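Side-chain contacts in glutathione S-transferase (Pseudomonas protegens, PDB 4IKH), which probably acts as a glutathione transferase, joining the glutathione thiol to electrophilic substrates, and binds glutathione in a pocket of each subunit: residues P130-V135 / R161-L166; G126-M131 / F189-N194; A8-Q13 / F64-P69; H80-Q85 / L96-D101. All blocks are in the same frame, centred on the assembly; numbering follows the deposited sequence.

Contact 1: residues P130-V135 / R161-L166; sequences PMFGQV and RLLGVL. With GSH (glutathione), chain D.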
loop_
_atom_site.group_PDB
_atom_site.type_symbol
_atom_site.label_atom_id
_atom_site.label_comp_id
_atom_site.label_asym_id
_atom_site.label_seq_id
_atom_site.Cartn_x
_atom_site.Cartn_y
_atom_site.Cartn_z
ATOM N N PRO A 130 2.765 -4.061 -6.469
ATOM C CA PRO A 130 2.623 -5.524 -6.362
ATOM C C PRO A 130 2.304 -6.193 -7.693
ATOM O O PRO A 130 2.790 -7.304 -7.961
ATOM C CB PRO A 130 1.432 -5.697 -5.411
ATOM C CG PRO A 130 1.444 -4.465 -4.563
ATOM C CD PRO A 130 1.856 -3.354 -5.554
HETATM N N MSE A 131 1.481 -5.550 -8.512
HETATM C CA MSE A 131 1.092 -6.164 -9.774
HETATM C C MSE A 131 2.194 -6.114 -10.834
HETATM O O MSE A 131 2.399 -7.098 -11.542
HETATM C CB MSE A 131 -0.231 -5.594 -10.287
HETATM C CG MSE A 131 -1.402 -5.825 -9.322
HETATM SE SE MSE A 131 -1.860 -7.719 -9.087
HETATM C CE MSE A 131 -1.017 -8.043 -7.338
ATOM N N PHE A 132 2.913 -4.996 -10.946
ATOM C CA PHE A 132 4.041 -4.942 -11.881
ATOM C C PHE A 132 5.097 -5.958 -11.431
ATOM O O PHE A 132 5.770 -6.573 -12.245
ATOM C CB PHE A 132 4.673 -3.535 -11.954
ATOM C CG PHE A 132 3.829 -2.493 -12.673
ATOM C CD1 PHE A 132 2.513 -2.751 -13.042
ATOM C CD2 PHE A 132 4.373 -1.246 -12.983
ATOM C CE1 PHE A 132 1.748 -1.788 -13.682
ATOM C CE2 PHE A 132 3.610 -0.274 -13.637
ATOM C CZ PHE A 132 2.301 -0.550 -13.987
ATOM N N GLY A 133 5.241 -6.126 -10.120
ATOM C CA GLY A 133 6.162 -7.110 -9.572
ATOM C C GLY A 133 5.846 -8.516 -10.049
ATOM O O GLY A 133 6.755 -9.307 -10.325
ATOM N N GLN A 134 4.558 -8.835 -10.160
ATOM C CA GLN A 134 4.168 -10.145 -10.665
ATOM C C GLN A 134 4.491 -10.280 -12.164
ATOM O O GLN A 134 4.847 -11.368 -12.633
ATOM C CB GLN A 134 2.687 -10.417 -10.405
ATOM C CG GLN A 134 2.294 -10.379 -8.920
ATOM C CD GLN A 134 3.416 -10.833 -8.006
ATOM O OE1 GLN A 134 4.009 -10.022 -7.292
ATOM N NE2 GLN A 134 3.727 -12.127 -8.037
ATOM N N VAL A 135 4.376 -9.188 -12.919
ATOM C CA VAL A 135 4.739 -9.238 -14.336
ATOM C C VAL A 135 6.225 -9.577 -14.460
ATOM O O VAL A 135 6.629 -10.376 -15.319
ATOM C CB VAL A 135 4.454 -7.906 -15.080
ATOM C CG1 VAL A 135 4.951 -7.987 -16.504
ATOM C CG2 VAL A 135 2.979 -7.594 -15.078
ATOM N N ARG A 161 -4.717 -2.589 -17.074
ATOM C CA ARG A 161 -5.849 -1.926 -16.419
ATOM C C ARG A 161 -5.381 -0.784 -15.518
ATOM O O ARG A 161 -5.956 0.306 -15.545
ATOM C CB ARG A 161 -6.678 -2.934 -15.609
ATOM C CG ARG A 161 -8.016 -2.390 -15.087
ATOM C CD ARG A 161 -8.554 -3.266 -13.947
ATOM N NE ARG A 161 -7.657 -3.232 -12.792
ATOM C CZ ARG A 161 -7.636 -2.250 -11.899
ATOM N NH1 ARG A 161 -8.469 -1.228 -12.027
ATOM N NH2 ARG A 161 -6.786 -2.281 -10.878
ATOM N N LEU A 162 -4.335 -1.029 -14.727
ATOM C CA LEU A 162 -3.781 0.015 -13.858
ATOM C C LEU A 162 -3.216 1.194 -14.672
ATOM O O LEU A 162 -3.436 2.351 -14.322
ATOM C CB LEU A 162 -2.696 -0.561 -12.955
ATOM C CG LEU A 162 -3.135 -1.536 -11.853
ATOM C CD1 LEU A 162 -2.013 -2.494 -11.512
ATOM C CD2 LEU A 162 -3.547 -0.746 -10.628
ATOM N N LEU A 163 -2.479 0.890 -15.742
ATOM C CA LEU A 163 -1.886 1.917 -16.598
ATOM C C LEU A 163 -2.965 2.798 -17.222
ATOM O O LEU A 163 -2.799 4.017 -17.321
ATOM C CB LEU A 163 -1.023 1.279 -17.691
ATOM C CG LEU A 163 0.345 0.765 -17.234
ATOM C CD1 LEU A 163 0.967 -0.169 -18.265
ATOM C CD2 LEU A 163 1.284 1.924 -16.916
ATOM N N GLY A 164 -4.072 2.177 -17.624
ATOM C CA GLY A 164 -5.186 2.902 -18.210
ATOM C C GLY A 164 -5.892 3.779 -17.198
ATOM O O GLY A 164 -6.393 4.849 -17.537
ATOM N N VAL A 165 -5.945 3.332 -15.946
ATOM C CA VAL A 165 -6.543 4.144 -14.901
ATOM C C VAL A 165 -5.687 5.389 -14.734
ATOM O O VAL A 165 -6.189 6.519 -14.684
ATOM C CB VAL A 165 -6.621 3.381 -13.556
ATOM C CG1 VAL A 165 -6.877 4.347 -12.410
ATOM C CG2 VAL A 165 -7.707 2.320 -13.608
ATOM N N LEU A 166 -4.380 5.170 -14.670
ATOM C CA LEU A 166 -3.441 6.263 -14.508
ATOM C C LEU A 166 -3.407 7.160 -15.760
ATOM O O LEU A 166 -3.294 8.390 -15.660
ATOM C CB LEU A 166 -2.052 5.695 -14.245
ATOM C CG LEU A 166 -1.017 6.745 -13.855
ATOM C CD1 LEU A 166 -1.345 7.302 -12.482
ATOM C CD2 LEU A 166 0.381 6.136 -13.878
HETATM N N1 GSH D . 11.933 -12.870 -4.580
HETATM C CA1 GSH D . 10.676 -12.356 -4.182
HETATM C C1 GSH D . 9.634 -12.661 -5.213
HETATM O O11 GSH D . 9.820 -13.591 -6.055
HETATM O O12 GSH D . 8.559 -11.988 -5.246
HETATM C CB1 GSH D . 10.798 -10.878 -4.018
HETATM C CG1 GSH D . 11.255 -10.205 -5.318
HETATM C CD1 GSH D . 10.884 -8.748 -5.156
HETATM O OE1 GSH D . 10.963 -8.258 -4.048
HETATM N N2 GSH D . 10.410 -7.942 -6.289
HETATM C CA2 GSH D . 10.051 -6.568 -6.077
HETATM C C2 GSH D . 8.535 -6.447 -5.973
HETATM O O2 GSH D . 7.805 -7.156 -6.686
HETATM C CB2 GSH D . 10.536 -5.725 -7.213
HETATM S SG2 GSH D . 12.305 -5.713 -7.287
HETATM N N3 GSH D . 7.892 -5.513 -5.053
HETATM C CA3 GSH D . 6.430 -5.458 -5.018
HETATM C C3 GSH D . 5.914 -4.162 -4.459
HETATM O O31 GSH D . 6.616 -3.124 -4.456
HETATM O O32 GSH D . 4.758 -4.095 -3.984
#
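Met-131 and Phe-132 of helix 111-140 face Leu-162 and Leu-163 of helix 150-170 in an apolar contact. The local axes pass 11.8 Å apart with 138° between their N-to-C directions, nearer antiparallel than parallel, so backbone stays well away from backbone and side chains span the interval. Among aliphatic groups, CB of selenomethionine Met-131 lies 3.8 Å from Leu-162 CD1; the two side chains meet roughly at right angles. Beyond CG Met-131 bends and leads away from Leu-162; it also touches Tyr-155 and Glu-158. The aromatic part is borne by Phe-132, whose CG stands anti to its carbonyl carbon (chi1 -72°), carrying the ring out to the leucines. Its CZ is 4.0 Å from Leu-163 CD2, and its CE1 a looser 4.4 Å from Leu-162 CD1, both methyls approaching obliquely. The Phe-132 side chain also packs on Trp-191 and Leu-195. With glutathione, Pro-130 CG lies 3.4 Å from O32 and Gly-133 CA 3.3 Å from O2; a side chain on Gly-133 would collide with that oxygen. This is the all-helical C-terminal domain of the glutathione transferase fold. The lack of polar bonds between the segments is consistent with a spacing governed by the fit of buried hydrocarbon groups.

Contact 2: residues G126-M131 / F189-N194; sequences GGIGPM and FPWIRN. With GSH (glutathione), chain D.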
loop_
_atom_site.group_PDB
_atom_site.type_symbol
_atom_site.label_atom_id
_atom_site.label_comp_id
_atom_site.label_asym_id
_atom_site.label_seq_id
_atom_site.Cartn_x
_atom_site.Cartn_y
_atom_site.Cartn_z
ATOM N N GLY A 126 -0.602 -0.521 -3.261
ATOM C CA GLY A 126 -1.415 -1.728 -3.277
ATOM C C GLY A 126 -1.734 -2.249 -4.658
ATOM O O GLY A 126 -2.292 -3.329 -4.803
ATOM N N GLY A 127 -1.381 -1.495 -5.691
ATOM C CA GLY A 127 -1.751 -1.912 -7.031
ATOM C C GLY A 127 -0.569 -1.969 -7.960
ATOM O O GLY A 127 -0.158 -3.050 -8.378
ATOM N N ILE A 128 -0.019 -0.801 -8.286
ATOM C CA ILE A 128 1.087 -0.713 -9.238
ATOM C C ILE A 128 2.278 -1.581 -8.821
ATOM O O ILE A 128 2.723 -2.456 -9.571
ATOM C CB ILE A 128 1.593 0.735 -9.376
ATOM C CG1 ILE A 128 0.495 1.664 -9.918
ATOM C CG2 ILE A 128 2.846 0.778 -10.253
ATOM C CD1 ILE A 128 0.174 1.478 -11.376
ATOM N N GLY A 129 2.809 -1.319 -7.631
ATOM C CA GLY A 129 3.972 -2.055 -7.170
ATOM C C GLY A 129 3.772 -3.557 -7.201
ATOM O O GLY A 129 4.521 -4.266 -7.872
ATOM N N PRO A 130 2.765 -4.061 -6.469
ATOM C CA PRO A 130 2.623 -5.524 -6.362
ATOM C C PRO A 130 2.304 -6.193 -7.693
ATOM O O PRO A 130 2.790 -7.304 -7.961
ATOM C CB PRO A 130 1.432 -5.697 -5.411
ATOM C CG PRO A 130 1.444 -4.465 -4.563
ATOM C CD PRO A 130 1.856 -3.354 -5.554
HETATM N N MSE A 131 1.481 -5.550 -8.512
HETATM C CA MSE A 131 1.092 -6.164 -9.774
HETATM C C MSE A 131 2.194 -6.114 -10.834
HETATM O O MSE A 131 2.399 -7.098 -11.542
HETATM C CB MSE A 131 -0.231 -5.594 -10.287
HETATM C CG MSE A 131 -1.402 -5.825 -9.322
HETATM SE SE MSE A 131 -1.860 -7.719 -9.087
HETATM C CE MSE A 131 -1.017 -8.043 -7.338
ATOM N N PHE A 189 6.299 6.578 -10.765
ATOM C CA PHE A 189 7.112 6.475 -11.982
ATOM C C PHE A 189 8.372 5.574 -11.977
ATOM O O PHE A 189 8.728 5.036 -13.021
ATOM C CB PHE A 189 7.334 7.864 -12.607
ATOM C CG PHE A 189 6.045 8.508 -13.005
ATOM C CD1 PHE A 189 5.412 8.119 -14.175
ATOM C CD2 PHE A 189 5.411 9.419 -12.170
ATOM C CE1 PHE A 189 4.195 8.653 -14.527
ATOM C CE2 PHE A 189 4.197 9.952 -12.511
ATOM C CZ PHE A 189 3.588 9.569 -13.695
ATOM N N PRO A 190 9.031 5.380 -10.816
ATOM C CA PRO A 190 10.125 4.399 -10.833
ATOM C C PRO A 190 9.640 2.999 -11.200
ATOM O O PRO A 190 10.409 2.216 -11.769
ATOM C CB PRO A 190 10.603 4.399 -9.380
ATOM C CG PRO A 190 10.324 5.776 -8.914
ATOM C CD PRO A 190 9.001 6.126 -9.545
ATOM N N TRP A 191 8.385 2.687 -10.878
ATOM C CA TRP A 191 7.821 1.383 -11.232
ATOM C C TRP A 191 7.455 1.277 -12.714
ATOM O O TRP A 191 7.654 0.233 -13.335
ATOM C CB TRP A 191 6.603 1.065 -10.370
ATOM C CG TRP A 191 6.945 0.204 -9.174
ATOM C CD1 TRP A 191 7.012 0.594 -7.864
ATOM C CD2 TRP A 191 7.288 -1.186 -9.197
ATOM N NE1 TRP A 191 7.365 -0.476 -7.069
ATOM C CE2 TRP A 191 7.538 -1.579 -7.863
ATOM C CE3 TRP A 191 7.406 -2.139 -10.214
ATOM C CZ2 TRP A 191 7.900 -2.883 -7.524
ATOM C CZ3 TRP A 191 7.761 -3.431 -9.878
ATOM C CH2 TRP A 191 8.000 -3.794 -8.540
ATOM N N ILE A 192 6.905 2.352 -13.278
ATOM C CA ILE A 192 6.585 2.361 -14.700
ATOM C C ILE A 192 7.874 2.246 -15.493
ATOM O O ILE A 192 7.960 1.463 -16.443
ATOM C CB ILE A 192 5.779 3.604 -15.086
ATOM C CG1 ILE A 192 4.469 3.608 -14.288
ATOM C CG2 ILE A 192 5.474 3.604 -16.579
ATOM C CD1 ILE A 192 3.822 4.952 -14.218
ATOM N N ARG A 193 8.893 2.985 -15.065
ATOM C CA ARG A 193 10.228 2.866 -15.651
ATOM C C ARG A 193 10.754 1.431 -15.603
ATOM O O ARG A 193 11.302 0.917 -16.570
ATOM C CB ARG A 193 11.198 3.784 -14.903
ATOM C CG ARG A 193 12.652 3.651 -15.335
ATOM C CD ARG A 193 13.519 4.662 -14.603
ATOM N NE ARG A 193 14.922 4.569 -14.997
ATOM C CZ ARG A 193 15.812 3.780 -14.406
ATOM N NH1 ARG A 193 15.450 3.004 -13.397
ATOM N NH2 ARG A 193 17.066 3.764 -14.824
ATOM N N ASN A 194 10.581 0.774 -14.466
ATOM C CA ASN A 194 11.146 -0.551 -14.305
ATOM C C ASN A 194 10.387 -1.576 -15.152
ATOM O O ASN A 194 10.990 -2.478 -15.726
ATOM C CB ASN A 194 11.144 -0.935 -12.821
ATOM C CG ASN A 194 11.762 -2.299 -12.564
ATOM O OD1 ASN A 194 12.985 -2.458 -12.572
ATOM N ND2 ASN A 194 10.915 -3.288 -12.317
HETATM N N1 GSH D . 11.933 -12.870 -4.580
HETATM C CA1 GSH D . 10.676 -12.356 -4.182
HETATM C C1 GSH D . 9.634 -12.661 -5.213
HETATM O O11 GSH D . 9.820 -13.591 -6.055
HETATM O O12 GSH D . 8.559 -11.988 -5.246
HETATM C CB1 GSH D . 10.798 -10.878 -4.018
HETATM C CG1 GSH D . 11.255 -10.205 -5.318
HETATM C CD1 GSH D . 10.884 -8.748 -5.156
HETATM O OE1 GSH D . 10.963 -8.258 -4.048
HETATM N N2 GSH D . 10.410 -7.942 -6.289
HETATM C CA2 GSH D . 10.051 -6.568 -6.077
HETATM C C2 GSH D . 8.535 -6.447 -5.973
HETATM O O2 GSH D . 7.805 -7.156 -6.686
HETATM C CB2 GSH D . 10.536 -5.725 -7.213
HETATM S SG2 GSH D . 12.305 -5.713 -7.287
HETATM N N3 GSH D . 7.892 -5.513 -5.053
HETATM C CA3 GSH D . 6.430 -5.458 -5.018
HETATM C C3 GSH D . 5.914 -4.162 -4.459
HETATM O O31 GSH D . 6.616 -3.124 -4.456
HETATM O O32 GSH D . 4.758 -4.095 -3.984
#
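Trp-191 lays its indole over Gly-129, and these two residues, with Ile-128, supply nearly all the buried surface. Gly-129 CA sits 3.8 Å from the centroid of the five-membered ring, 15° off its normal, which defines a CH-pi contact over the face. On that same face Gly-129 O comes to 3.6 Å from Trp-191 CH2. The indole reaches this position with chi1 at -96°, rotated well past the staggered value near -60°. Ile-128 adds the aliphatic part: its CG2, anti to the backbone N, is 3.8 Å from Trp-191 CB, the two side chains running alongside with opposed headings. Both helices belong to the C-terminal domain of the glutathione transferase fold, and helix 111-140 is kinked here, with a wider pi-type turn at 126-128. Glutathione occupies the far end of the indole, O31 lying 3.3 Å from Trp-191 CZ2 and CB2 lying 3.5 Å from Trp-191 CH2. Trp-191 NE1 bonds to Asn-32 OD1. With an alanine in place of Trp-191, Gly-129 would probably lose its aromatic cover and Asn-32 OD1 the N-H that holds it. The ND2 of Asn-32 in turn binds glutathione, together with Arg-154 NH1 of the second subunit.

Contact 3: residues A8-Q13 / F64-P69; sequences AFAVTQ and FLSVSP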
loop_
_atom_site.group_PDB
_atom_site.type_symbol
_atom_site.label_atom_id
_atom_site.label_comp_id
_atom_site.label_asym_id
_atom_site.label_seq_id
_atom_site.Cartn_x
_atom_site.Cartn_y
_atom_site.Cartn_z
ATOM N N ALA A 8 24.154 1.518 19.695
ATOM C CA ALA A 8 24.370 0.150 20.110
ATOM C C ALA A 8 23.467 -0.744 19.263
ATOM O O ALA A 8 23.102 -1.845 19.677
ATOM C CB ALA A 8 24.048 -0.004 21.579
ATOM N N PHE A 9 23.118 -0.268 18.069
ATOM C CA PHE A 9 22.152 -0.966 17.223
ATOM C C PHE A 9 22.781 -2.046 16.347
ATOM O O PHE A 9 23.917 -1.914 15.896
ATOM C CB PHE A 9 21.368 0.027 16.362
ATOM C CG PHE A 9 20.593 1.035 17.161
ATOM C CD1 PHE A 9 19.521 0.640 17.951
ATOM C CD2 PHE A 9 20.935 2.378 17.123
ATOM C CE1 PHE A 9 18.808 1.569 18.689
ATOM C CE2 PHE A 9 20.227 3.312 17.858
ATOM C CZ PHE A 9 19.164 2.909 18.641
ATOM N N ALA A 10 22.019 -3.113 16.112
ATOM C CA ALA A 10 22.488 -4.251 15.326
ATOM C C ALA A 10 22.775 -3.899 13.871
ATOM O O ALA A 10 23.750 -4.380 13.301
ATOM C CB ALA A 10 21.490 -5.395 15.403
ATOM N N VAL A 11 21.925 -3.072 13.272
ATOM C CA VAL A 11 22.050 -2.766 11.844
ATOM C C VAL A 11 23.398 -2.116 11.506
ATOM O O VAL A 11 23.974 -2.388 10.449
ATOM C CB VAL A 11 20.869 -1.901 11.327
ATOM C CG1 VAL A 11 20.844 -0.543 12.014
ATOM C CG2 VAL A 11 20.936 -1.738 9.807
ATOM N N THR A 12 23.910 -1.292 12.422
ATOM C CA THR A 12 25.170 -0.576 12.215
ATOM C C THR A 12 26.395 -1.467 12.407
ATOM O O THR A 12 27.531 -1.023 12.228
ATOM C CB THR A 12 25.298 0.648 13.152
ATOM O OG1 THR A 12 25.265 0.223 14.521
ATOM C CG2 THR A 12 24.176 1.631 12.900
ATOM N N GLN A 13 26.171 -2.722 12.779
ATOM C CA GLN A 13 27.267 -3.672 12.888
ATOM C C GLN A 13 27.672 -4.154 11.497
ATOM O O GLN A 13 28.808 -4.582 11.282
ATOM C CB GLN A 13 26.873 -4.855 13.778
ATOM C CG GLN A 13 28.005 -5.849 14.034
ATOM C CD GLN A 13 27.615 -6.946 15.008
ATOM O OE1 GLN A 13 26.734 -6.761 15.848
ATOM N NE2 GLN A 13 28.271 -8.099 14.898
ATOM N N PHE A 64 19.891 -6.662 9.316
ATOM C CA PHE A 64 18.920 -5.968 8.479
ATOM C C PHE A 64 17.515 -6.143 9.050
ATOM O O PHE A 64 16.732 -5.194 9.089
ATOM C CB PHE A 64 18.990 -6.444 7.020
ATOM C CG PHE A 64 18.079 -5.680 6.084
ATOM C CD1 PHE A 64 18.396 -4.385 5.685
ATOM C CD2 PHE A 64 16.900 -6.253 5.613
ATOM C CE1 PHE A 64 17.556 -3.677 4.825
ATOM C CE2 PHE A 64 16.055 -5.551 4.755
ATOM C CZ PHE A 64 16.385 -4.262 4.360
ATOM N N LEU A 65 17.211 -7.349 9.525
ATOM C CA LEU A 65 15.887 -7.649 10.068
ATOM C C LEU A 65 15.484 -6.751 11.240
ATOM O O LEU A 65 14.294 -6.576 11.505
ATOM C CB LEU A 65 15.786 -9.119 10.474
ATOM C CG LEU A 65 15.778 -10.149 9.346
ATOM C CD1 LEU A 65 15.515 -11.546 9.889
ATOM C CD2 LEU A 65 14.739 -9.782 8.289
ATOM N N SER A 66 16.467 -6.183 11.934
ATOM C CA SER A 66 16.184 -5.319 13.077
ATOM C C SER A 66 15.549 -3.985 12.664
ATOM O O SER A 66 14.861 -3.345 13.468
ATOM C CB SER A 66 17.448 -5.086 13.916
ATOM O OG SER A 66 18.517 -4.578 13.132
ATOM N N VAL A 67 15.779 -3.563 11.420
ATOM C CA VAL A 67 15.154 -2.341 10.921
ATOM C C VAL A 67 14.046 -2.642 9.904
ATOM O O VAL A 67 13.159 -1.815 9.677
ATOM C CB VAL A 67 16.194 -1.339 10.329
ATOM C CG1 VAL A 67 17.247 -0.985 11.369
ATOM C CG2 VAL A 67 16.850 -1.898 9.069
ATOM N N SER A 68 14.097 -3.827 9.301
ATOM C CA SER A 68 13.074 -4.254 8.343
ATOM C C SER A 68 12.781 -5.734 8.508
ATOM O O SER A 68 13.382 -6.565 7.829
ATOM C CB SER A 68 13.489 -3.961 6.890
ATOM O OG SER A 68 12.556 -4.518 5.972
ATOM N N PRO A 69 11.841 -6.068 9.412
ATOM C CA PRO A 69 11.462 -7.455 9.735
ATOM C C PRO A 69 10.858 -8.163 8.534
ATOM O O PRO A 69 10.749 -9.384 8.564
ATOM C CB PRO A 69 10.384 -7.300 10.814
ATOM C CG PRO A 69 10.416 -5.871 11.240
ATOM C CD PRO A 69 11.067 -5.072 10.174
HETATM O O HOH W 1 19.552 -2.301 14.574
#
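Val-11 and Val-67 meet with no aromatic ring between them: neither Phe-9 nor Phe-64 brings a face or an edge to the opposite segment, and Phe-64, its CB directed away, packs on Trp-15, Tyr-26 and Ile-73 instead. The apolar part is methyl against methyl. Val-11 CG1 lies 3.7 Å from Val-67 CG1, and the two side chains meet nearly at right angles. Chi1 of 63° sets Val-11 CG1 between its backbone N and carbonyl carbon, which leaves it turned to the Val-67 methyl. Beside the valines runs a polar bridge through one water: Val-11 N donates to it over 2.8 Å, and it donates to Ser-66 OG over 2.9 Å. The direct separation of Val-11 N and Ser-66 OG is 3.7 Å, so the water fills the role of linker. Ser-66 OG also bonds to Glu-63 O, which probably holds its rotation. Within the loop, Thr-12 OG1 donates to Phe-9 O at 2.9 Å, across the residues that include Val-11. The contact lays the N-terminal loop beside the end of helix 62-65 in the thioredoxin-like domain; Val-11 also touches Leu-77 of strand 75-78 and Tyr-26 of strand 23-27, and Val-67 touches Ala-75 and, on strand 87-90, Ala-88.

Contact 4: residues H80-Q85 / L96-D101; sequences HGPGDQ and LIYLAD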
loop_
_atom_site.group_PDB
_atom_site.type_symbol
_atom_site.label_atom_id
_atom_site.label_comp_id
_atom_site.label_asym_id
_atom_site.label_seq_id
_atom_site.Cartn_x
_atom_site.Cartn_y
_atom_site.Cartn_z
ATOM N N HIS A 80 18.179 11.348 14.052
ATOM C CA HIS A 80 17.434 12.448 14.638
ATOM C C HIS A 80 15.976 12.443 14.173
ATOM O O HIS A 80 15.541 13.333 13.441
ATOM C CB HIS A 80 18.115 13.776 14.305
ATOM C CG HIS A 80 19.546 13.851 14.757
ATOM N ND1 HIS A 80 19.904 14.221 16.035
ATOM C CD2 HIS A 80 20.704 13.615 14.093
ATOM C CE1 HIS A 80 21.225 14.205 16.142
ATOM N NE2 HIS A 80 21.732 13.843 14.980
ATOM N N GLY A 81 15.227 11.430 14.604
ATOM C CA GLY A 81 13.805 11.354 14.325
ATOM C C GLY A 81 13.036 12.248 15.274
ATOM O O GLY A 81 13.608 13.186 15.828
ATOM N N PRO A 82 11.734 11.969 15.460
ATOM C CA PRO A 82 10.884 12.721 16.397
ATOM C C PRO A 82 11.409 12.638 17.834
ATOM O O PRO A 82 11.845 11.562 18.248
ATOM C CB PRO A 82 9.532 12.004 16.300
ATOM C CG PRO A 82 9.543 11.328 14.965
ATOM C CD PRO A 82 10.976 10.934 14.729
ATOM N N GLY A 83 11.358 13.748 18.573
ATOM C CA GLY A 83 11.884 13.809 19.928
ATOM C C GLY A 83 13.388 13.613 19.965
ATOM O O GLY A 83 13.934 13.131 20.959
ATOM N N ASP A 84 14.047 13.993 18.871
ATOM C CA ASP A 84 15.466 13.715 18.617
ATOM C C ASP A 84 15.923 12.331 19.092
ATOM O O ASP A 84 17.049 12.155 19.559
ATOM C CB ASP A 84 16.371 14.825 19.161
ATOM C CG ASP A 84 17.627 15.010 18.323
ATOM O OD1 ASP A 84 18.124 14.006 17.767
ATOM O OD2 ASP A 84 18.115 16.158 18.215
ATOM N N GLN A 85 15.023 11.361 18.977
ATOM C CA GLN A 85 15.329 9.966 19.237
ATOM C C GLN A 85 15.526 9.291 17.886
ATOM O O GLN A 85 14.978 9.746 16.881
ATOM C CB GLN A 85 14.171 9.306 19.986
ATOM C CG GLN A 85 13.902 9.886 21.368
ATOM C CD GLN A 85 14.556 9.081 22.478
ATOM O OE1 GLN A 85 14.863 7.900 22.306
ATOM N NE2 GLN A 85 14.772 9.719 23.624
ATOM N N LEU A 96 8.246 7.671 2.551
ATOM C CA LEU A 96 7.889 8.849 1.750
ATOM C C LEU A 96 7.067 9.840 2.568
ATOM O O LEU A 96 7.362 11.031 2.587
ATOM C CB LEU A 96 7.100 8.438 0.503
ATOM C CG LEU A 96 7.918 7.797 -0.615
ATOM C CD1 LEU A 96 7.062 7.482 -1.835
ATOM C CD2 LEU A 96 9.072 8.713 -0.995
ATOM N N ILE A 97 6.042 9.338 3.256
ATOM C CA ILE A 97 5.178 10.190 4.063
ATOM C C ILE A 97 5.967 10.802 5.213
ATOM O O ILE A 97 5.819 11.985 5.525
ATOM C CB ILE A 97 3.981 9.407 4.640
ATOM C CG1 ILE A 97 2.978 9.060 3.543
ATOM C CG2 ILE A 97 3.280 10.224 5.729
ATOM C CD1 ILE A 97 1.782 8.238 4.058
ATOM N N TYR A 98 6.818 9.993 5.834
ATOM C CA TYR A 98 7.658 10.473 6.922
ATOM C C TYR A 98 8.539 11.619 6.459
ATOM O O TYR A 98 8.511 12.704 7.041
ATOM C CB TYR A 98 8.533 9.344 7.479
ATOM C CG TYR A 98 9.578 9.836 8.452
ATOM C CD1 TYR A 98 9.213 10.380 9.676
ATOM C CD2 TYR A 98 10.931 9.763 8.145
ATOM C CE1 TYR A 98 10.169 10.841 10.574
ATOM C CE2 TYR A 98 11.896 10.224 9.032
ATOM C CZ TYR A 98 11.506 10.758 10.242
ATOM O OH TYR A 98 12.455 11.211 11.127
ATOM N N LEU A 99 9.318 11.379 5.408
ATOM C CA LEU A 99 10.244 12.389 4.896
ATOM C C LEU A 99 9.505 13.627 4.384
ATOM O O LEU A 99 10.040 14.734 4.421
ATOM C CB LEU A 99 11.127 11.799 3.801
ATOM C CG LEU A 99 12.057 10.645 4.181
ATOM C CD1 LEU A 99 12.680 10.085 2.922
ATOM C CD2 LEU A 99 13.137 11.094 5.156
ATOM N N ALA A 100 8.269 13.448 3.927
ATOM C CA ALA A 100 7.453 14.580 3.483
ATOM C C ALA A 100 7.094 15.483 4.655
ATOM O O ALA A 100 7.240 16.708 4.573
ATOM C CB ALA A 100 6.192 14.099 2.785
ATOM N N ASP A 101 6.601 14.862 5.726
ATOM C CA ASP A 101 6.241 15.549 6.965
ATOM C C ASP A 101 7.435 16.296 7.539
ATOM O O ASP A 101 7.334 17.459 7.936
ATOM C CB ASP A 101 5.787 14.529 8.015
ATOM C CG ASP A 101 4.330 14.127 7.875
ATOM O OD1 ASP A 101 3.608 14.675 7.016
ATOM O OD2 ASP A 101 3.898 13.253 8.654
#
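The hydroxyl of Tyr-98 points at carbon: its closest approach to the loop is Gly-81 CA, 3.5 Å from OH. The polar end is nevertheless satisfied, because OH bonds to Asp-78 OD2, while the other oxygen of that carboxylate, OD1, receives His-80 N. One acid thus ties helix 92-103 and loop 80-85 together through both its oxygens. Tyr-98 reaches across with CG anti to its backbone N (chi1 171°), and Pro-82 faces it from the loop side, CD standing 3.9 Å from Tyr-98 OH. The same Pro-82 CD is 4.2 Å from Tyr-98 CE1, oblique to the ring. A CB on Gly-81 would run into Pro-82 CD. The loop joins strands 75-78 and 87-90, adjacent and antiparallel, as the beta hairpin of the thioredoxin-like N-terminal domain, and the helix follows the hairpin in the chain. Its turn is marked by Gln-85 N bonding to Pro-82 O at 3.3 Å, with positive phi at Gly-83 and Asp-84. Within the loop, His-80 ND1 donates to Asp-84 OD1 at 148° over 2.5 Å, so short that the length itself deserves caution. His-80 NE2 bonds to Glu-21 OE1. Tyr-115 of the second subunit meets the Tyr-98 ring edge-to-face and bonds through its OH to Asp-101 OD2.

From the N terminus, contact 3 closes first, bringing the leading loop back to the end of helix 62-65 beside the sheet. Contact 4 follows in series, a short closure between the hairpin and helix 92-103; its centre is about 18 Å from that of contact 3, without touching it. Helix 111-140 then opens the remaining two. Contact 1 joins it to helix 150-170, and contact 2, starting from an overlapping stretch (Pro-130 and Met-131 are shared), encloses that loop and reaches on to helix 183-196. These two do touch, Phe-132 CB lying 3.5 Å from Trp-191 CE3. Contacts 1, 2 and 4 all border the second subunit.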